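Local coordinates for protein alpha-ketoglutarate-dependent 2,4-dichlorophenoxyacetate dioxygenase (Bradyrhizobium diazoefficiens, PDB 5BKE) that probably acts as a metal- and 2-oxoglutarate-dependent dioxygenase that degrades aryloxyalkanoate herbicides such as 2,4-dichlorophenoxyacetate, at residues I50-A59 with F127-V135; R80-L91 with D270-T281. All coordinates share one frame; numbering follows the deposited sequence.

Contact 1. Residues I50-A59 with F127-V135; sequences ITDEQQMAFA and FSLLSARVV. With OGA (N-oxalylglycine), chain O.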
loop_
_atom_site.group_PDB
_atom_site.type_symbol
_atom_site.label_atom_id
_atom_site.label_comp_id
_atom_site.label_asym_id
_atom_site.label_seq_id
_atom_site.Cartn_x
_atom_site.Cartn_y
_atom_site.Cartn_z
ATOM N N ILE C 50 26.362 -40.750 22.661
ATOM C CA ILE C 50 27.394 -40.953 21.641
ATOM C C ILE C 50 28.796 -41.046 22.266
ATOM O O ILE C 50 29.028 -40.520 23.360
ATOM C CB ILE C 50 27.333 -39.840 20.563
ATOM C CG1 ILE C 50 27.405 -38.444 21.225
ATOM C CG2 ILE C 50 26.090 -40.026 19.682
ATOM C CD1 ILE C 50 27.430 -37.275 20.265
ATOM N N THR C 51 29.699 -41.741 21.580
ATOM C CA THR C 51 31.130 -41.744 21.919
ATOM C C THR C 51 31.807 -40.509 21.306
ATOM O O THR C 51 31.243 -39.861 20.427
ATOM C CB THR C 51 31.842 -43.009 21.396
ATOM O OG1 THR C 51 31.771 -43.036 19.968
ATOM C CG2 THR C 51 31.211 -44.289 21.961
ATOM N N ASP C 52 33.009 -40.193 21.771
ATOM C CA ASP C 52 33.817 -39.116 21.199
ATOM C C ASP C 52 34.021 -39.293 19.699
ATOM O O ASP C 52 33.862 -38.343 18.934
ATOM C CB ASP C 52 35.178 -39.041 21.900
ATOM C CG ASP C 52 35.096 -38.431 23.287
ATOM O OD1 ASP C 52 33.972 -38.238 23.819
ATOM O OD2 ASP C 52 36.165 -38.136 23.854
ATOM N N GLU C 53 34.335 -40.514 19.286
ATOM C CA GLU C 53 34.502 -40.842 17.874
ATOM C C GLU C 53 33.218 -40.681 17.048
ATOM O O GLU C 53 33.266 -40.145 15.931
ATOM C CB GLU C 53 35.098 -42.242 17.707
ATOM C CG GLU C 53 36.562 -42.318 18.145
ATOM C CD GLU C 53 37.211 -43.687 17.950
ATOM O OE1 GLU C 53 36.502 -44.724 17.951
ATOM O OE2 GLU C 53 38.455 -43.726 17.802
ATOM N N GLN C 54 32.084 -41.132 17.591
ATOM C CA GLN C 54 30.798 -41.010 16.890
ATOM C C GLN C 54 30.423 -39.529 16.705
ATOM O O GLN C 54 29.933 -39.141 15.641
ATOM C CB GLN C 54 29.689 -41.789 17.608
ATOM C CG GLN C 54 29.741 -43.301 17.412
ATOM C CD GLN C 54 28.967 -44.076 18.482
ATOM O OE1 GLN C 54 28.540 -43.516 19.496
ATOM N NE2 GLN C 54 28.795 -45.371 18.262
ATOM N N GLN C 55 30.697 -38.725 17.732
ATOM C CA GLN C 55 30.457 -37.282 17.719
ATOM C C GLN C 55 31.272 -36.567 16.644
ATOM O O GLN C 55 30.735 -35.715 15.924
ATOM C CB GLN C 55 30.754 -36.684 19.101
ATOM C CG GLN C 55 30.431 -35.202 19.264
ATOM C CD GLN C 55 30.707 -34.693 20.666
ATOM O OE1 GLN C 55 30.724 -35.467 21.627
ATOM N NE2 GLN C 55 30.912 -33.383 20.799
ATOM N N MET C 56 32.559 -36.913 16.546
ATOM C CA MET C 56 33.452 -36.286 15.579
ATOM C C MET C 56 33.096 -36.710 14.155
ATOM O O MET C 56 33.098 -35.874 13.239
ATOM C CB MET C 56 34.924 -36.567 15.925
ATOM C CG MET C 56 35.945 -36.021 14.930
ATOM S SD MET C 56 35.893 -34.224 14.728
ATOM C CE MET C 56 36.656 -33.662 16.252
ATOM N N ALA C 57 32.771 -37.991 13.974
ATOM C CA ALA C 57 32.301 -38.497 12.680
ATOM C C ALA C 57 31.066 -37.727 12.167
ATOM O O ALA C 57 30.962 -37.439 10.965
ATOM C CB ALA C 57 32.025 -39.998 12.740
ATOM N N PHE C 58 30.154 -37.394 13.087
ATOM C CA PHE C 58 28.987 -36.579 12.772
ATOM C C PHE C 58 29.447 -35.202 12.293
ATOM O O PHE C 58 29.032 -34.755 11.231
ATOM C CB PHE C 58 28.026 -36.478 13.982
ATOM C CG PHE C 58 26.855 -35.512 13.776
ATOM C CD1 PHE C 58 26.014 -35.603 12.658
ATOM C CD2 PHE C 58 26.580 -34.530 14.721
ATOM C CE1 PHE C 58 24.951 -34.710 12.485
ATOM C CE2 PHE C 58 25.513 -33.640 14.556
ATOM C CZ PHE C 58 24.699 -33.734 13.437
ATOM N N ALA C 59 30.321 -34.561 13.066
ATOM C CA ALA C 59 30.859 -33.238 12.733
ATOM C C ALA C 59 31.572 -33.193 11.384
ATOM O O ALA C 59 31.488 -32.191 10.682
ATOM C CB ALA C 59 31.783 -32.744 13.834
ATOM N N PHE C 127 31.262 -24.743 12.565
ATOM C CA PHE C 127 30.327 -25.316 13.549
ATOM C C PHE C 127 31.042 -25.802 14.795
ATOM O O PHE C 127 32.168 -26.321 14.715
ATOM C CB PHE C 127 29.522 -26.494 12.972
ATOM C CG PHE C 127 28.661 -26.149 11.774
ATOM C CD1 PHE C 127 28.270 -24.834 11.498
ATOM C CD2 PHE C 127 28.203 -27.165 10.942
ATOM C CE1 PHE C 127 27.471 -24.544 10.399
ATOM C CE2 PHE C 127 27.392 -26.882 9.841
ATOM C CZ PHE C 127 27.035 -25.567 9.567
ATOM N N SER C 128 30.380 -25.637 15.932
ATOM C CA SER C 128 30.754 -26.289 17.180
ATOM C C SER C 128 29.649 -27.238 17.634
ATOM O O SER C 128 28.458 -26.900 17.560
ATOM C CB SER C 128 31.000 -25.261 18.267
ATOM O OG SER C 128 32.053 -24.377 17.933
ATOM N N LEU C 129 30.044 -28.412 18.120
ATOM C CA LEU C 129 29.087 -29.466 18.492
ATOM C C LEU C 129 29.328 -29.932 19.927
ATOM O O LEU C 129 30.345 -30.570 20.205
ATOM C CB LEU C 129 29.188 -30.650 17.526
ATOM C CG LEU C 129 28.888 -30.430 16.043
ATOM C CD1 LEU C 129 30.038 -29.809 15.257
ATOM C CD2 LEU C 129 28.500 -31.764 15.438
ATOM N N LEU C 130 28.383 -29.634 20.823
ATOM C CA LEU C 130 28.554 -29.891 22.254
ATOM C C LEU C 130 27.676 -31.020 22.801
ATOM O O LEU C 130 26.440 -30.980 22.704
ATOM C CB LEU C 130 28.342 -28.603 23.054
ATOM C CG LEU C 130 28.819 -28.564 24.508
ATOM C CD1 LEU C 130 30.329 -28.714 24.579
ATOM C CD2 LEU C 130 28.392 -27.266 25.172
ATOM N N SER C 131 28.341 -32.015 23.387
ATOM C CA SER C 131 27.694 -33.199 23.942
ATOM C C SER C 131 27.770 -33.188 25.470
ATOM O O SER C 131 28.828 -32.921 26.046
ATOM C CB SER C 131 28.344 -34.447 23.357
ATOM O OG SER C 131 27.921 -35.628 23.998
ATOM N N ALA C 132 26.625 -33.439 26.112
ATOM C CA ALA C 132 26.512 -33.465 27.580
ATOM C C ALA C 132 26.706 -34.888 28.115
ATOM O O ALA C 132 25.831 -35.750 27.960
ATOM C CB ALA C 132 25.167 -32.899 28.022
ATOM N N ARG C 133 27.858 -35.130 28.734
ATOM C CA ARG C 133 28.217 -36.476 29.191
ATOM C C ARG C 133 27.906 -36.673 30.666
ATOM O O ARG C 133 27.407 -37.732 31.053
ATOM C CB ARG C 133 29.685 -36.793 28.876
ATOM C CG ARG C 133 30.069 -36.605 27.414
ATOM C CD ARG C 133 29.295 -37.514 26.465
ATOM N NE ARG C 133 29.794 -37.382 25.097
ATOM C CZ ARG C 133 30.835 -38.052 24.601
ATOM N NH1 ARG C 133 31.215 -37.842 23.346
ATOM N NH2 ARG C 133 31.506 -38.925 25.358
ATOM N N VAL C 134 28.207 -35.656 31.473
ATOM C CA VAL C 134 27.749 -35.555 32.866
ATOM C C VAL C 134 27.188 -34.143 33.064
ATOM O O VAL C 134 27.898 -33.151 32.863
ATOM C CB VAL C 134 28.869 -35.857 33.912
ATOM C CG1 VAL C 134 28.334 -35.742 35.341
ATOM C CG2 VAL C 134 29.490 -37.239 33.694
ATOM N N VAL C 135 25.916 -34.065 33.461
ATOM C CA VAL C 135 25.214 -32.784 33.629
ATOM C C VAL C 135 25.414 -32.278 35.044
ATOM O O VAL C 135 25.141 -32.993 36.008
ATOM C CB VAL C 135 23.693 -32.895 33.292
ATOM C CG1 VAL C 135 22.915 -31.642 33.711
ATOM C CG2 VAL C 135 23.490 -33.165 31.810
HETATM C C1 OGA O . 32.065 -24.200 24.025
HETATM C C2 OGA O . 31.413 -23.456 25.080
HETATM C C4 OGA O . 29.957 -23.579 27.058
HETATM C C5 OGA O . 29.461 -24.708 27.918
HETATM O O1 OGA O . 32.493 -23.549 23.041
HETATM O O2 OGA O . 32.131 -25.446 24.123
HETATM O "O2'" OGA O . 31.652 -22.255 25.175
HETATM O O3 OGA O . 30.321 -25.491 28.382
HETATM N N1 OGA O . 30.565 -24.120 25.853
HETATM O O4 OGA O . 28.229 -24.821 28.115
#

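Contact 2. Residues R80-L91 with D270-T281; sequences RLQSGLNDVSNL and DQSQPRDMRRAT. With OGA (N-oxalylglycine), chain O.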
loop_
_atom_site.group_PDB
_atom_site.type_symbol
_atom_site.label_atom_id
_atom_site.label_comp_id
_atom_site.label_asym_id
_atom_site.label_seq_id
_atom_site.Cartn_x
_atom_site.Cartn_y
_atom_site.Cartn_z
ATOM N N ARG C 80 42.878 -34.529 29.634
ATOM C CA ARG C 80 41.914 -35.580 29.971
ATOM C C ARG C 80 41.496 -36.503 28.817
ATOM O O ARG C 80 41.453 -37.720 28.999
ATOM C CB ARG C 80 40.687 -34.955 30.647
ATOM C CG ARG C 80 39.711 -35.930 31.297
ATOM C CD ARG C 80 38.584 -35.191 32.003
ATOM N NE ARG C 80 37.760 -34.396 31.085
ATOM C CZ ARG C 80 36.617 -34.802 30.531
ATOM N NH1 ARG C 80 36.120 -36.012 30.784
ATOM N NH2 ARG C 80 35.964 -33.987 29.709
ATOM N N LEU C 81 41.191 -35.931 27.651
ATOM C CA LEU C 81 40.598 -36.698 26.539
ATOM C C LEU C 81 41.631 -37.217 25.533
ATOM O O LEU C 81 42.584 -36.513 25.194
ATOM C CB LEU C 81 39.504 -35.887 25.817
ATOM C CG LEU C 81 38.310 -35.261 26.565
ATOM C CD1 LEU C 81 37.473 -34.423 25.603
ATOM C CD2 LEU C 81 37.434 -36.285 27.281
ATOM N N GLN C 82 41.407 -38.443 25.059
ATOM C CA GLN C 82 42.290 -39.141 24.108
ATOM C C GLN C 82 41.989 -38.806 22.635
ATOM O O GLN C 82 42.889 -38.839 21.790
ATOM C CB GLN C 82 42.193 -40.666 24.305
ATOM C CG GLN C 82 42.182 -41.150 25.754
ATOM C CD GLN C 82 43.565 -41.212 26.377
ATOM O OE1 GLN C 82 44.317 -42.163 26.158
ATOM N NE2 GLN C 82 43.902 -40.202 27.172
ATOM N N SER C 83 40.725 -38.486 22.351
ATOM C CA SER C 83 40.210 -38.290 20.989
ATOM C C SER C 83 40.497 -36.895 20.398
ATOM O O SER C 83 41.301 -36.136 20.942
ATOM C CB SER C 83 38.704 -38.527 21.012
ATOM O OG SER C 83 38.085 -37.560 21.847
ATOM N N GLY C 84 39.825 -36.569 19.292
ATOM C CA GLY C 84 39.876 -35.228 18.689
ATOM C C GLY C 84 39.210 -34.077 19.449
ATOM O O GLY C 84 39.606 -32.916 19.295
ATOM N N LEU C 85 38.223 -34.405 20.287
ATOM C CA LEU C 85 37.354 -33.415 20.943
ATOM C C LEU C 85 38.036 -32.423 21.884
ATOM O O LEU C 85 38.994 -32.765 22.589
ATOM C CB LEU C 85 36.201 -34.107 21.683
ATOM C CG LEU C 85 35.315 -35.131 20.958
ATOM C CD1 LEU C 85 34.098 -35.400 21.816
ATOM C CD2 LEU C 85 34.880 -34.700 19.569
ATOM N N ASN C 86 37.525 -31.192 21.880
ATOM C CA ASN C 86 37.924 -30.175 22.850
ATOM C C ASN C 86 37.230 -30.457 24.174
ATOM O O ASN C 86 36.012 -30.701 24.233
ATOM C CB ASN C 86 37.575 -28.760 22.371
ATOM C CG ASN C 86 37.895 -28.551 20.910
ATOM O OD1 ASN C 86 36.998 -28.587 20.060
ATOM N ND2 ASN C 86 39.181 -28.377 20.601
ATOM N N ASP C 87 38.032 -30.438 25.229
ATOM C CA ASP C 87 37.553 -30.658 26.562
ATOM C C ASP C 87 37.111 -29.300 27.088
ATOM O O ASP C 87 37.939 -28.423 27.354
ATOM C CB ASP C 87 38.666 -31.282 27.409
ATOM C CG ASP C 87 38.196 -31.721 28.782
ATOM O OD1 ASP C 87 37.042 -31.440 29.179
ATOM O OD2 ASP C 87 39.007 -32.350 29.482
ATOM N N VAL C 88 35.793 -29.123 27.185
ATOM C CA VAL C 88 35.207 -27.900 27.761
ATOM C C VAL C 88 34.501 -28.198 29.105
ATOM O O VAL C 88 33.604 -27.464 29.533
ATOM C CB VAL C 88 34.299 -27.140 26.751
ATOM C CG1 VAL C 88 35.115 -26.612 25.575
ATOM C CG2 VAL C 88 33.165 -28.017 26.250
ATOM N N SER C 89 34.935 -29.285 29.751
ATOM C CA SER C 89 34.485 -29.687 31.088
ATOM C C SER C 89 35.106 -28.831 32.205
ATOM O O SER C 89 35.898 -27.924 31.936
ATOM C CB SER C 89 34.795 -31.174 31.324
ATOM O OG SER C 89 36.141 -31.369 31.721
ATOM N N ASN C 90 34.739 -29.121 33.453
ATOM C CA ASN C 90 35.395 -28.508 34.612
ATOM C C ASN C 90 36.389 -29.467 35.315
ATOM O O ASN C 90 36.738 -29.273 36.488
ATOM C CB ASN C 90 34.345 -27.933 35.581
ATOM C CG ASN C 90 33.545 -29.007 36.313
ATOM O OD1 ASN C 90 33.429 -30.151 35.868
ATOM N ND2 ASN C 90 32.977 -28.625 37.448
ATOM N N LEU C 91 36.842 -30.483 34.575
ATOM C CA LEU C 91 37.685 -31.565 35.110
ATOM C C LEU C 91 39.147 -31.466 34.650
ATOM O O LEU C 91 39.428 -31.001 33.541
ATOM C CB LEU C 91 37.106 -32.939 34.712
ATOM C CG LEU C 91 35.592 -33.221 34.786
ATOM C CD1 LEU C 91 35.245 -34.501 34.041
ATOM C CD2 LEU C 91 35.077 -33.273 36.220
ATOM N N ASP C 270 28.126 -24.506 39.920
ATOM C CA ASP C 270 28.816 -24.976 41.124
ATOM C C ASP C 270 30.054 -25.755 40.720
ATOM O O ASP C 270 29.948 -26.839 40.147
ATOM C CB ASP C 270 27.867 -25.878 41.930
ATOM C CG ASP C 270 28.358 -26.172 43.352
ATOM O OD1 ASP C 270 29.560 -26.037 43.658
ATOM O OD2 ASP C 270 27.506 -26.559 44.174
ATOM N N GLN C 271 31.226 -25.209 41.033
ATOM C CA GLN C 271 32.497 -25.799 40.594
ATOM C C GLN C 271 32.858 -27.142 41.278
ATOM O O GLN C 271 33.575 -27.968 40.696
ATOM C CB GLN C 271 33.625 -24.748 40.671
ATOM C CG GLN C 271 35.014 -25.159 40.160
ATOM C CD GLN C 271 35.024 -25.929 38.838
ATOM O OE1 GLN C 271 34.339 -25.571 37.868
ATOM N NE2 GLN C 271 35.824 -26.991 38.793
ATOM N N SER C 272 32.313 -27.380 42.474
ATOM C CA SER C 272 32.558 -28.628 43.220
ATOM C C SER C 272 31.919 -29.896 42.613
ATOM O O SER C 272 32.305 -31.016 42.975
ATOM C CB SER C 272 32.149 -28.471 44.691
ATOM O OG SER C 272 30.762 -28.214 44.805
ATOM N N GLN C 273 30.962 -29.722 41.698
ATOM C CA GLN C 273 30.285 -30.855 41.040
ATOM C C GLN C 273 30.745 -31.099 39.592
ATOM O O GLN C 273 31.012 -30.133 38.868
ATOM C CB GLN C 273 28.775 -30.679 41.097
ATOM C CG GLN C 273 28.200 -31.117 42.428
ATOM C CD GLN C 273 26.713 -30.906 42.499
ATOM O OE1 GLN C 273 25.935 -31.726 42.006
ATOM N NE2 GLN C 273 26.302 -29.804 43.119
ATOM N N PRO C 274 30.844 -32.385 39.170
ATOM C CA PRO C 274 31.377 -32.662 37.828
ATOM C C PRO C 274 30.489 -32.094 36.711
ATOM O O PRO C 274 29.262 -32.074 36.836
ATOM C CB PRO C 274 31.417 -34.194 37.771
ATOM C CG PRO C 274 30.404 -34.645 38.760
ATOM C CD PRO C 274 30.453 -33.630 39.862
ATOM N N ARG C 275 31.126 -31.597 35.657
ATOM C CA ARG C 275 30.435 -31.115 34.474
ATOM C C ARG C 275 31.246 -31.587 33.287
ATOM O O ARG C 275 32.229 -30.959 32.935
ATOM C CB ARG C 275 30.329 -29.582 34.493
ATOM C CG ARG C 275 29.441 -29.030 33.387
ATOM C CD ARG C 275 29.184 -27.549 33.550
ATOM N NE ARG C 275 28.154 -27.083 32.615
ATOM C CZ ARG C 275 28.395 -26.536 31.422
ATOM N NH1 ARG C 275 29.647 -26.366 30.980
ATOM N NH2 ARG C 275 27.373 -26.159 30.662
ATOM N N ASP C 276 30.850 -32.713 32.702
ATOM C CA ASP C 276 31.581 -33.306 31.588
ATOM C C ASP C 276 30.912 -32.947 30.254
ATOM O O ASP C 276 29.936 -33.587 29.825
ATOM C CB ASP C 276 31.747 -34.821 31.772
ATOM C CG ASP C 276 32.742 -35.438 30.793
ATOM O OD1 ASP C 276 33.214 -34.750 29.859
ATOM O OD2 ASP C 276 33.054 -36.639 30.953
ATOM N N MET C 277 31.460 -31.903 29.629
ATOM C CA MET C 277 30.974 -31.364 28.362
ATOM C C MET C 277 32.115 -31.436 27.347
ATOM O O MET C 277 33.238 -30.987 27.628
ATOM C CB MET C 277 30.490 -29.909 28.525
ATOM C CG MET C 277 29.500 -29.657 29.658
ATOM S SD MET C 277 27.907 -30.503 29.475
ATOM C CE MET C 277 27.154 -29.525 28.172
ATOM N N ARG C 278 31.820 -32.011 26.183
ATOM C CA ARG C 278 32.823 -32.289 25.147
ATOM C C ARG C 278 32.375 -31.736 23.789
ATOM O O ARG C 278 31.232 -31.934 23.381
ATOM C CB ARG C 278 33.088 -33.792 25.052
ATOM C CG ARG C 278 33.328 -34.466 26.396
ATOM C CD ARG C 278 33.711 -35.923 26.248
ATOM N NE ARG C 278 33.833 -36.550 27.557
ATOM C CZ ARG C 278 34.117 -37.834 27.777
ATOM N NH1 ARG C 278 34.320 -38.685 26.772
ATOM N NH2 ARG C 278 34.193 -38.272 29.029
ATOM N N ARG C 279 33.293 -31.054 23.108
ATOM C CA ARG C 279 33.013 -30.310 21.870
ATOM C C ARG C 279 33.782 -30.863 20.661
ATOM O O ARG C 279 34.969 -31.150 20.763
ATOM C CB ARG C 279 33.348 -28.815 22.068
ATOM C CG ARG C 279 32.836 -27.883 20.972
ATOM C CD ARG C 279 33.230 -26.433 21.220
ATOM N NE ARG C 279 34.502 -26.101 20.586
ATOM C CZ ARG C 279 35.244 -25.019 20.841
ATOM N NH1 ARG C 279 34.876 -24.115 21.742
ATOM N NH2 ARG C 279 36.382 -24.841 20.178
ATOM N N ALA C 280 33.099 -31.026 19.533
ATOM C CA ALA C 280 33.777 -31.175 18.242
ATOM C C ALA C 280 33.703 -29.836 17.511
ATOM O O ALA C 280 32.667 -29.146 17.554
ATOM C CB ALA C 280 33.152 -32.282 17.411
ATOM N N THR C 281 34.801 -29.463 16.860
ATOM C CA THR C 281 34.874 -28.189 16.133
ATOM C C THR C 281 35.236 -28.397 14.665
ATOM O O THR C 281 36.229 -29.059 14.344
ATOM C CB THR C 281 35.837 -27.193 16.806
ATOM O OG1 THR C 281 35.628 -27.225 18.220
ATOM C CG2 THR C 281 35.566 -25.778 16.322
HETATM C C1 OGA O . 32.065 -24.200 24.025
HETATM C C2 OGA O . 31.413 -23.456 25.080
HETATM C C4 OGA O . 29.957 -23.579 27.058
HETATM C C5 OGA O . 29.461 -24.708 27.918
HETATM O O1 OGA O . 32.493 -23.549 23.041
HETATM O O2 OGA O . 32.131 -25.446 24.123
HETATM O "O2'" OGA O . 31.652 -22.255 25.175
HETATM O O3 OGA O . 30.321 -25.491 28.382
HETATM N N1 OGA O . 30.565 -24.120 25.853
HETATM O O4 OGA O . 28.229 -24.821 28.115
HETATM O O HOH W 1 32.201 -27.200 31.960
#

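Contact 1. Residues I50-A59 with F127-V135
R133 and Q55 carry the polar half of this contact, in which helix 52-59 packs on strand 127-132 of the main sheet, with R133 NH1 giving its straighter bond to Q55 OE1 (3.0 Å). That bond runs close to the line of the Q55 carbonyl, while the amide and guanidinium planes stand 63° apart. The same NH1 forms a salt bridge to D52 OD1 at 2.8 Å, though the hydrogen bond is weak. I50 O sits over one guanidinium face, 3.3 Å above its centre. At the other end of the amide, Q55 NE2 makes a weak bond to L129 O (2.9 Å). The apolar half lies further along the helix: L129 CD2 touches F58 CD2 at 3.4 Å, approaching the ring obliquely, and L129 CD1 rests on A59 CB.

R133 NE bonds S131 OG (2.8 Å) in the guanidinium plane, which probably helps to fix the rotation of the guanidinium. R133 and V134 both face D276 in a classic beta bulge. With CG anti to the backbone N (chi1 -175°) and an extended chain, Q55 carries its amide straight across to the strand. T51 and Q54 close a capping box at the helix start, and Q55 NE2 is also hydrogen-bonded to R278 O. On the reverse side of the strand, L130 turns its methyls to N-oxalylglycine, CD1 lying 3.8 Å from O2 of that ligand.

D52 also pairs with R278, whose guanidinium lies close to that of R133; the carboxylate between them probably offsets the like charges, so that R133 is held by carboxylate, amide and hydroxyl together.

Contact 2. Residues R80-L91 with D270-T281
Backbone pairing joins N86 to R279 as an antiparallel hydrogen-bonded pair, N86 N to R279 O at 2.8 Å and R279 N to N86 O; V88 N then bonds M277 O, and N90 N bonds R275 O. The N90 side chain takes over where the strand has ended: OD1 accepts from R275 N (2.7 Å), which comes from above the amide plane, and ND2 gives a straighter bond to Q273 O. CG of N90 lies between its own N and carbonyl carbon (chi1 70°), turning the amide to the backbone before the partner strand.

Charged groups form a network on the face bearing D87 and R278. R80 grips D87 side-on through NE and NH2, and its NH2 also reaches D276 OD1 (2.9 Å) from above the carboxylate plane. R278 grips D276 side-on in turn, its NE meeting OD1 from the opposite face. The two carboxylates probably offset the closeness of the two guanidiniums. D87 OD1 also accepts from S89 N in an Asx turn.

Apolar contacts fill between: L81 CD2 lies over the R278 guanidinium, and L85 CD2 meets A280 CB at 3.7 Å.

Two arginines grip N-oxalylglycine at its ends, and T142 OG1 adds a hydrogen bond. R275 meets one ligand carboxylate end-on, NH1 to ligand O3 (2.8 Å) and NH2 to ligand O4, while R279 NH1 bonds ligand O1 (2.8 Å) and its NE and NH2 both hold T281 OG1. An alanine at R279 is likely to leave ligand O1 without this charged donor and T281 OG1 without both of its guanidinium partners. V88 CG1 packs 3.5 Å from ligand O2. R279, on a core strand beside the manganese, and R275, just ahead of that strand, suit the co-substrate pocket of a TauD/TfdA-type double-stranded beta-helix dioxygenase.

From the N terminus the chain runs through helix 52-59, then strand 86-87, strand 127-132 and finally strand 276-281. Contact 1 closes a loop of 67 residues, mostly without regular structure, when strand 127-132 returns under the helix; contact 2 closes a far longer one of 178 residues. The segments alternate along the chain, so the two loops cross. They meet in the main sheet, where strands 127-132 and 276-281 are neighbours, L129 N probably bonding A280 O and R133 N probably bonding D276 O. Thus helix 52-59, the edge strand 86-87 and the two core strands are tied together, with L130 and V88 in contact beside N-oxalylglycine.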